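Local coordinates for protein botulinum neurotoxin type G (Clostridium botulinum, PDB 3MPP) that attaches the toxin to the surface of its host cell, a step that precedes translocation of the light-chain protease into the cytosol, at residues D82-T85 and Y86-E90; S137-N141 and K142-I146; V326-E330 and I331-L335. The protein carries 4 engineered substitutions. All coordinates share one frame; numbering follows the deposited sequence.

Interaction 1: residues D82-T85 and Y86-E90; sequences DIQT and YLQNE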
loop_
_atom_site.group_PDB
_atom_site.type_symbol
_atom_site.label_atom_id
_atom_site.label_comp_id
_atom_site.label_asym_id
_atom_site.label_seq_id
_atom_site.Cartn_x
_atom_site.Cartn_y
_atom_site.Cartn_z
ATOM N N ASP A 82 -8.714 17.821 -12.645
ATOM C CA ASP A 82 -9.447 16.991 -13.591
ATOM C C ASP A 82 -10.390 16.038 -12.859
ATOM O O ASP A 82 -10.512 14.866 -13.215
ATOM C CB ASP A 82 -8.464 16.206 -14.456
ATOM C CG ASP A 82 -9.106 15.638 -15.709
ATOM O OD1 ASP A 82 -10.142 16.174 -16.158
ATOM O OD2 ASP A 82 -8.562 14.654 -16.251
ATOM N N ILE A 83 -11.074 16.555 -11.845
ATOM C CA ILE A 83 -11.881 15.711 -10.974
ATOM C C ILE A 83 -13.167 15.164 -11.614
ATOM O O ILE A 83 -13.578 14.034 -11.315
ATOM C CB ILE A 83 -12.166 16.397 -9.607
ATOM C CG1 ILE A 83 -12.536 15.346 -8.561
ATOM C CG2 ILE A 83 -13.225 17.469 -9.730
ATOM C CD1 ILE A 83 -11.367 14.438 -8.219
ATOM N N GLN A 84 -13.801 15.931 -12.503
ATOM C CA GLN A 84 -15.021 15.422 -13.120
ATOM C C GLN A 84 -14.728 14.241 -14.050
ATOM O O GLN A 84 -15.513 13.299 -14.130
ATOM C CB GLN A 84 -15.810 16.531 -13.820
ATOM C CG GLN A 84 -16.421 17.519 -12.829
ATOM C CD GLN A 84 -17.181 16.824 -11.692
ATOM O OE1 GLN A 84 -17.962 15.895 -11.916
ATOM N NE2 GLN A 84 -16.959 17.286 -10.469
ATOM N N THR A 85 -13.588 14.275 -14.732
ATOM C CA THR A 85 -13.169 13.111 -15.519
ATOM C C THR A 85 -12.993 11.902 -14.604
ATOM O O THR A 85 -13.490 10.815 -14.880
ATOM C CB THR A 85 -11.868 13.382 -16.312
ATOM O OG1 THR A 85 -12.117 14.410 -17.274
ATOM C CG2 THR A 85 -11.393 12.117 -17.042
ATOM N N TYR A 86 -12.304 12.114 -13.492
ATOM C CA TYR A 86 -12.035 11.050 -12.539
ATOM C C TYR A 86 -13.351 10.458 -12.025
ATOM O O TYR A 86 -13.520 9.239 -11.983
ATOM C CB TYR A 86 -11.156 11.595 -11.404
ATOM C CG TYR A 86 -10.919 10.668 -10.222
ATOM C CD1 TYR A 86 -9.856 9.766 -10.218
ATOM C CD2 TYR A 86 -11.735 10.726 -9.090
ATOM C CE1 TYR A 86 -9.625 8.927 -9.129
ATOM C CE2 TYR A 86 -11.500 9.896 -7.985
ATOM C CZ TYR A 86 -10.452 9.004 -8.018
ATOM O OH TYR A 86 -10.216 8.188 -6.946
ATOM N N LEU A 87 -14.297 11.324 -11.675
ATOM C CA LEU A 87 -15.573 10.875 -11.126
ATOM C C LEU A 87 -16.519 10.241 -12.147
ATOM O O LEU A 87 -17.282 9.342 -11.809
ATOM C CB LEU A 87 -16.302 12.043 -10.454
ATOM C CG LEU A 87 -15.705 12.483 -9.126
ATOM C CD1 LEU A 87 -16.537 13.607 -8.524
ATOM C CD2 LEU A 87 -15.645 11.286 -8.199
ATOM N N GLN A 88 -16.482 10.716 -13.386
ATOM C CA GLN A 88 -17.529 10.361 -14.344
ATOM C C GLN A 88 -17.124 9.302 -15.369
ATOM O O GLN A 88 -17.980 8.700 -16.021
ATOM C CB GLN A 88 -18.030 11.623 -15.049
ATOM C CG GLN A 88 -18.633 12.643 -14.078
ATOM C CD GLN A 88 -19.196 13.866 -14.776
ATOM O OE1 GLN A 88 -19.536 13.818 -15.959
ATOM N NE2 GLN A 88 -19.303 14.969 -14.044
ATOM N N ASN A 89 -15.824 9.075 -15.514
ATOM C CA ASN A 89 -15.332 8.151 -16.543
ATOM C C ASN A 89 -15.128 6.751 -15.977
ATOM O O ASN A 89 -14.188 6.504 -15.222
ATOM C CB ASN A 89 -14.056 8.705 -17.194
ATOM C CG ASN A 89 -13.395 7.732 -18.199
ATOM O OD1 ASN A 89 -12.174 7.587 -18.198
ATOM N ND2 ASN A 89 -14.186 7.112 -19.071
ATOM N N GLU A 90 -16.047 5.850 -16.316
ATOM C CA GLU A 90 -15.904 4.451 -15.953
ATOM C C GLU A 90 -15.208 3.708 -17.079
ATOM O O GLU A 90 -15.589 3.824 -18.246
ATOM C CB GLU A 90 -17.262 3.803 -15.639
ATOM C CG GLU A 90 -17.128 2.348 -15.188
ATOM C CD GLU A 90 -18.458 1.644 -14.992
ATOM O OE1 GLU A 90 -19.504 2.319 -15.016
ATOM O OE2 GLU A 90 -18.453 0.409 -14.817
#
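Ile83 and Tyr86 make the close-packed flank of the short helix 83-88, CD1 of Ile83 lying 3.8 Å from CD2 of Tyr86. The methyl approaches the ring obliquely. Tyr86 CG stands anti to its own backbone N (chi1 173°), which carries the buried ring away from residues 82-85 and toward Asn110. One residue further along the helix, Leu87 sets its CG 4.3 Å from CG1 of Ile83, so one isoleucine serves two neighbours in the helix. Ile83 also touches Tyr78 and, in the C-terminal subdomain, Ile274. Beneath these side chains runs the regular helical pattern: Tyr86 N bonds to Asp82 O, Leu87 N to Ile83 O at 2.8 Å, Gln88 N to Gln84 O, and Asn89 N to Thr85 O at 3.0 Å. At the start of the helix Asp82 holds the N-cap position without capping; its OD1 instead accepts the Thr85 hydroxyl OG1 at 2.9 Å. Asn89 has left helical geometry; its side-chain OD1 accepts from Thr190 N and its ND2 donates to Asn188 O.

The solvent flank is looser and polar. Gln84 and Gln88, both exposed, reach across one turn, and NE2 of Gln88 donates to OE1 of Gln84 at 2.7 Å. The bond meets a lone pair of OE1 in the carbonyl plane, but it is bent, with OE1 somewhat out of the Gln88 amide plane and the two amides turned 61° apart. It closes because Gln84 bends at chi2 (-49°) while Gln88 runs extended from CG. The helix is thus two-sided: apolar contacts join Ile83 to Tyr86 and, more loosely, to Leu87, whereas an uncharged amide pair in solvent, where water can compete, probably adds little to its stability.

Interaction 2: residues S137-N141 and K142-I146; sequences SDYIN and KWFSI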
loop_
_atom_site.group_PDB
_atom_site.type_symbol
_atom_site.label_atom_id
_atom_site.label_comp_id
_atom_site.label_asym_id
_atom_site.label_seq_id
_atom_site.Cartn_x
_atom_site.Cartn_y
_atom_site.Cartn_z
ATOM N N SER A 137 -5.766 8.415 3.405
ATOM C CA SER A 137 -6.503 7.310 2.815
ATOM C C SER A 137 -5.720 5.998 2.878
ATOM O O SER A 137 -4.540 5.974 2.558
ATOM C CB SER A 137 -6.790 7.628 1.348
ATOM O OG SER A 137 -7.308 6.489 0.690
ATOM N N ASP A 138 -6.386 4.909 3.261
ATOM C CA ASP A 138 -5.791 3.577 3.217
ATOM C C ASP A 138 -5.823 3.000 1.795
ATOM O O ASP A 138 -5.352 1.883 1.567
ATOM C CB ASP A 138 -6.567 2.615 4.125
ATOM C CG ASP A 138 -6.540 3.025 5.600
ATOM O OD1 ASP A 138 -5.873 4.014 5.952
ATOM O OD2 ASP A 138 -7.201 2.346 6.407
ATOM N N TYR A 139 -6.372 3.748 0.840
ATOM C CA TYR A 139 -6.622 3.187 -0.499
ATOM C C TYR A 139 -6.006 3.965 -1.670
ATOM O O TYR A 139 -5.478 3.370 -2.614
ATOM C CB TYR A 139 -8.129 3.022 -0.722
ATOM C CG TYR A 139 -8.779 2.169 0.342
ATOM C CD1 TYR A 139 -8.669 0.788 0.298
ATOM C CD2 TYR A 139 -9.487 2.743 1.401
ATOM C CE1 TYR A 139 -9.244 -0.022 1.284
ATOM C CE2 TYR A 139 -10.081 1.936 2.393
ATOM C CZ TYR A 139 -9.939 0.558 2.321
ATOM O OH TYR A 139 -10.502 -0.261 3.266
ATOM N N ILE A 140 -6.092 5.286 -1.624
ATOM C CA ILE A 140 -5.605 6.094 -2.745
ATOM C C ILE A 140 -4.129 5.865 -3.043
ATOM O O ILE A 140 -3.277 6.091 -2.186
ATOM C CB ILE A 140 -5.886 7.590 -2.525
ATOM C CG1 ILE A 140 -7.398 7.804 -2.407
ATOM C CG2 ILE A 140 -5.362 8.416 -3.699
ATOM C CD1 ILE A 140 -7.804 9.246 -2.053
ATOM N N ASN A 141 -3.839 5.403 -4.263
ATOM C CA ASN A 141 -2.465 5.134 -4.725
ATOM C C ASN A 141 -1.727 4.024 -3.972
ATOM O O ASN A 141 -0.506 3.876 -4.103
ATOM C CB ASN A 141 -1.596 6.403 -4.709
ATOM C CG ASN A 141 -0.401 6.293 -5.645
ATOM O OD1 ASN A 141 -0.530 5.784 -6.764
ATOM N ND2 ASN A 141 0.773 6.757 -5.191
ATOM N N LYS A 142 -2.466 3.241 -3.193
ATOM C CA LYS A 142 -1.869 2.186 -2.375
ATOM C C LYS A 142 -2.313 0.823 -2.854
ATOM O O LYS A 142 -3.468 0.654 -3.241
ATOM C CB LYS A 142 -2.317 2.331 -0.916
ATOM C CG LYS A 142 -1.880 3.637 -0.258
ATOM C CD LYS A 142 -2.190 3.657 1.230
ATOM C CE LYS A 142 -1.665 4.949 1.821
ATOM N NZ LYS A 142 -1.883 5.130 3.279
ATOM N N TRP A 143 -1.412 -0.156 -2.802
ATOM C CA TRP A 143 -1.794 -1.536 -3.056
ATOM C C TRP A 143 -2.892 -1.958 -2.095
ATOM O O TRP A 143 -2.780 -1.769 -0.890
ATOM C CB TRP A 143 -0.607 -2.477 -2.869
ATOM C CG TRP A 143 0.354 -2.464 -3.993
ATOM C CD1 TRP A 143 1.636 -1.990 -3.968
ATOM C CD2 TRP A 143 0.133 -2.959 -5.321
ATOM N NE1 TRP A 143 2.224 -2.156 -5.200
ATOM C CE2 TRP A 143 1.326 -2.745 -6.049
ATOM C CE3 TRP A 143 -0.952 -3.558 -5.966
ATOM C CZ2 TRP A 143 1.464 -3.114 -7.387
ATOM C CZ3 TRP A 143 -0.820 -3.913 -7.303
ATOM C CH2 TRP A 143 0.378 -3.693 -7.998
ATOM N N PHE A 144 -3.962 -2.525 -2.625
ATOM C CA PHE A 144 -4.938 -3.175 -1.768
ATOM C C PHE A 144 -5.517 -4.398 -2.455
ATOM O O PHE A 144 -5.542 -4.473 -3.677
ATOM C CB PHE A 144 -6.020 -2.217 -1.252
ATOM C CG PHE A 144 -6.963 -1.699 -2.309
ATOM C CD1 PHE A 144 -8.096 -2.415 -2.658
ATOM C CD2 PHE A 144 -6.749 -0.459 -2.903
ATOM C CE1 PHE A 144 -8.985 -1.924 -3.607
ATOM C CE2 PHE A 144 -7.630 0.033 -3.843
ATOM C CZ PHE A 144 -8.754 -0.704 -4.197
ATOM N N SER A 145 -5.924 -5.370 -1.646
ATOM C CA SER A 145 -6.377 -6.653 -2.148
ATOM C C SER A 145 -7.874 -6.620 -2.381
ATOM O O SER A 145 -8.621 -6.070 -1.576
ATOM C CB SER A 145 -6.055 -7.761 -1.138
ATOM O OG SER A 145 -6.648 -9.003 -1.523
ATOM N N ILE A 146 -8.318 -7.214 -3.480
ATOM C CA ILE A 146 -9.746 -7.352 -3.696
ATOM C C ILE A 146 -10.059 -8.797 -4.039
ATOM O O ILE A 146 -9.282 -9.464 -4.714
ATOM C CB ILE A 146 -10.281 -6.397 -4.787
ATOM C CG1 ILE A 146 -11.789 -6.603 -4.969
ATOM C CG2 ILE A 146 -9.546 -6.604 -6.089
ATOM C CD1 ILE A 146 -12.482 -5.481 -5.713
#
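The ammonium group of Lys142 doubles back along the chain to a backbone carbonyl, NZ donating to Ser137 O at 2.9 Å. The motif beneath it is a type II beta turn from Tyr139 to Lys142, in which Asn141 takes a positive phi (64°) and Lys142 N closes the turn on Tyr139 O at 3.1 Å. With CG beside the backbone N (chi1 -62°), the lysine runs extended beyond CG, its CD 3.6 Å from Asp138 O. Phe229 adds a cation-pi contact; Asp138 OD1, 4.9 Å from Lys142 NZ and not in contact, probably helps balance the charge. Ser137 OG accepts from Tyr139 N and Ile140 N, an ST turn and ST motif overlapping the start of the beta turn.

Tyr139, from the start of the turn, meets Phe144, in strand 144-150 of the concanavalin-like N-terminal subdomain, as a T-shaped pair, planes at 89° and centroids 5.5 Å apart, beside Ile160. Asn141 ND2 bonds to Asp426 of the other subdomain and Trp143 NE1 to Asn232, so this loop lines the seam between the halves. The tyrosine supplies the edge: its CD1 lies over one face of the phenylalanine, offset toward the rim, 3.9 Å from CD2 of Phe144.

Interaction 3: residues V326-E330 and I331-L335; sequences VNSKE and IQTQL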
loop_
_atom_site.group_PDB
_atom_site.type_symbol
_atom_site.label_atom_id
_atom_site.label_comp_id
_atom_site.label_asym_id
_atom_site.label_seq_id
_atom_site.Cartn_x
_atom_site.Cartn_y
_atom_site.Cartn_z
ATOM N N VAL A 326 22.407 7.548 24.777
ATOM C CA VAL A 326 22.556 6.248 25.438
ATOM C C VAL A 326 22.617 6.283 26.960
ATOM O O VAL A 326 22.281 5.300 27.609
ATOM C CB VAL A 326 23.780 5.469 24.919
ATOM C CG1 VAL A 326 23.496 4.922 23.539
ATOM C CG2 VAL A 326 25.009 6.346 24.916
ATOM N N ASN A 327 23.031 7.409 27.525
ATOM C CA ASN A 327 23.192 7.512 28.968
ATOM C C ASN A 327 22.055 8.273 29.639
ATOM O O ASN A 327 22.254 8.913 30.667
ATOM C CB ASN A 327 24.533 8.162 29.326
ATOM C CG ASN A 327 25.725 7.276 28.984
ATOM O OD1 ASN A 327 26.785 7.765 28.588
ATOM N ND2 ASN A 327 25.550 5.963 29.131
ATOM N N SER A 328 20.865 8.211 29.056
ATOM C CA SER A 328 19.686 8.763 29.715
ATOM C C SER A 328 19.062 7.745 30.664
ATOM O O SER A 328 18.985 6.558 30.355
ATOM C CB SER A 328 18.646 9.212 28.690
ATOM O OG SER A 328 17.448 9.586 29.345
ATOM N N LYS A 329 18.615 8.215 31.820
ATOM C CA LYS A 329 17.896 7.368 32.762
ATOM C C LYS A 329 16.385 7.653 32.750
ATOM O O LYS A 329 15.652 7.136 33.589
ATOM C CB LYS A 329 18.437 7.565 34.182
ATOM C CG LYS A 329 17.668 8.606 34.984
ATOM C CD LYS A 329 17.974 8.518 36.471
ATOM C CE LYS A 329 16.760 8.916 37.304
ATOM N NZ LYS A 329 16.087 10.141 36.784
ATOM N N GLU A 330 15.928 8.488 31.818
ATOM C CA GLU A 330 14.499 8.803 31.712
ATOM C C GLU A 330 13.754 7.733 30.924
ATOM O O GLU A 330 14.359 7.015 30.128
ATOM C CB GLU A 330 14.286 10.162 31.038
ATOM C CG GLU A 330 15.004 11.309 31.727
ATOM C CD GLU A 330 14.714 11.350 33.217
ATOM O OE1 GLU A 330 13.523 11.280 33.595
ATOM O OE2 GLU A 330 15.677 11.448 34.010
ATOM N N ILE A 331 12.442 7.648 31.151
ATOM C CA ILE A 331 11.560 6.766 30.404
ATOM C C ILE A 331 11.611 7.097 28.912
ATOM O O ILE A 331 11.740 6.205 28.061
ATOM C CB ILE A 331 10.087 6.904 30.905
ATOM C CG1 ILE A 331 9.942 6.343 32.319
ATOM C CG2 ILE A 331 9.127 6.205 29.983
ATOM C CD1 ILE A 331 8.664 6.759 32.995
ATOM N N GLN A 332 11.500 8.383 28.597
ATOM C CA GLN A 332 11.514 8.826 27.201
ATOM C C GLN A 332 12.584 9.894 27.005
ATOM O O GLN A 332 12.860 10.701 27.904
ATOM C CB GLN A 332 10.139 9.381 26.795
ATOM C CG GLN A 332 9.661 10.525 27.704
ATOM C CD GLN A 332 8.378 11.167 27.204
ATOM O OE1 GLN A 332 7.653 10.590 26.393
ATOM N NE2 GLN A 332 8.091 12.365 27.689
ATOM N N THR A 333 13.207 9.900 25.836
ATOM C CA THR A 333 14.196 10.927 25.536
ATOM C C THR A 333 14.025 11.399 24.106
ATOM O O THR A 333 13.670 10.616 23.216
ATOM C CB THR A 333 15.642 10.420 25.750
ATOM O OG1 THR A 333 15.764 9.857 27.059
ATOM C CG2 THR A 333 16.645 11.549 25.589
ATOM N N GLN A 334 14.257 12.689 23.898
ATOM C CA GLN A 334 14.181 13.275 22.566
ATOM C C GLN A 334 15.304 12.710 21.721
ATOM O O GLN A 334 16.428 12.551 22.206
ATOM C CB GLN A 334 14.284 14.801 22.668
ATOM C CG GLN A 334 12.998 15.435 23.184
ATOM C CD GLN A 334 13.243 16.541 24.198
ATOM O OE1 GLN A 334 14.069 16.406 25.090
ATOM N NE2 GLN A 334 12.510 17.632 24.065
ATOM N N LEU A 335 15.003 12.366 20.470
ATOM C CA LEU A 335 16.052 11.913 19.550
ATOM C C LEU A 335 16.905 13.105 19.150
ATOM O O LEU A 335 16.393 14.219 19.017
ATOM C CB LEU A 335 15.445 11.245 18.296
ATOM C CG LEU A 335 14.774 9.901 18.600
ATOM C CD1 LEU A 335 14.059 9.317 17.374
ATOM C CD2 LEU A 335 15.835 8.922 19.134
HETATM O O HOH W 1 11.533 9.388 33.204
#
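Ser328 and Thr333 join hydroxyls across the bend that leads into strand 332-339, OG of Ser328 lying 2.9 Å from OG1 of Thr333; either could be the donor. Thr333 has two deposited conformers, so the bond is tentative, holding for the conformer described. With chi1 near 173°, the Ser328 hydroxyl swings to the side of its carbonyl carbon and also accepts from Glu330 N at 3.1 Å, closing an ST turn from Ser328 to Glu330.

Glu330 rides on the outside of this bend. Its CB packs against the start of the following segment, 3.5 Å from Gln332 O and 4.3 Å from Thr333 OG1. CG lies beside the residue's own backbone N; the chain then folds at chi2 (-51°), and the carboxylate leads away from residues 331-335, toward Lys329 and a water. At the tip the two oxygens part company. OE1 accepts from the water at 2.8 Å, and that same water accepts from Ile331 N at 2.8 Å, bridging side chain to backbone. OE2 is met by Lys329 NZ in a salt bridge, on its syn side but well out of the carboxylate plane, although this lysine is poorly ordered.

Ile331 bonds through its backbone to Gln401 and packs on Ser400, both of the inferred ganglioside-binding motif with Trp402 and Tyr403; its side chain comes within about 4 Å of that of Trp402. Thr333 continues the pairing with Ile399. In this beta-trefoil subdomain a hydroxyl pair, a water held by the carboxylate, and an ion pair with a poorly ordered lysine probably help to hold the bend beside the inferred ganglioside site.

Overall arrangement
Interactions 1 and 2 both belong to the N-terminal subdomain; their centres are 19 Å apart and their nearest atoms about 5 Å, without touching. Interaction 1 sits at the surface and interaction 2 is buried near the middle of the chain, yet both have side chains that reach residues of the C-terminal subdomain. Interaction 3 lies at the far end of that second subdomain, its centre 37 Å from that of interaction 2 and 51 Å from that of interaction 1, on the opposite side of the chain's centre from interaction 1. Of the three, only 326-335 adjoins the inferred ganglioside site at Trp402; the other two lie away from it.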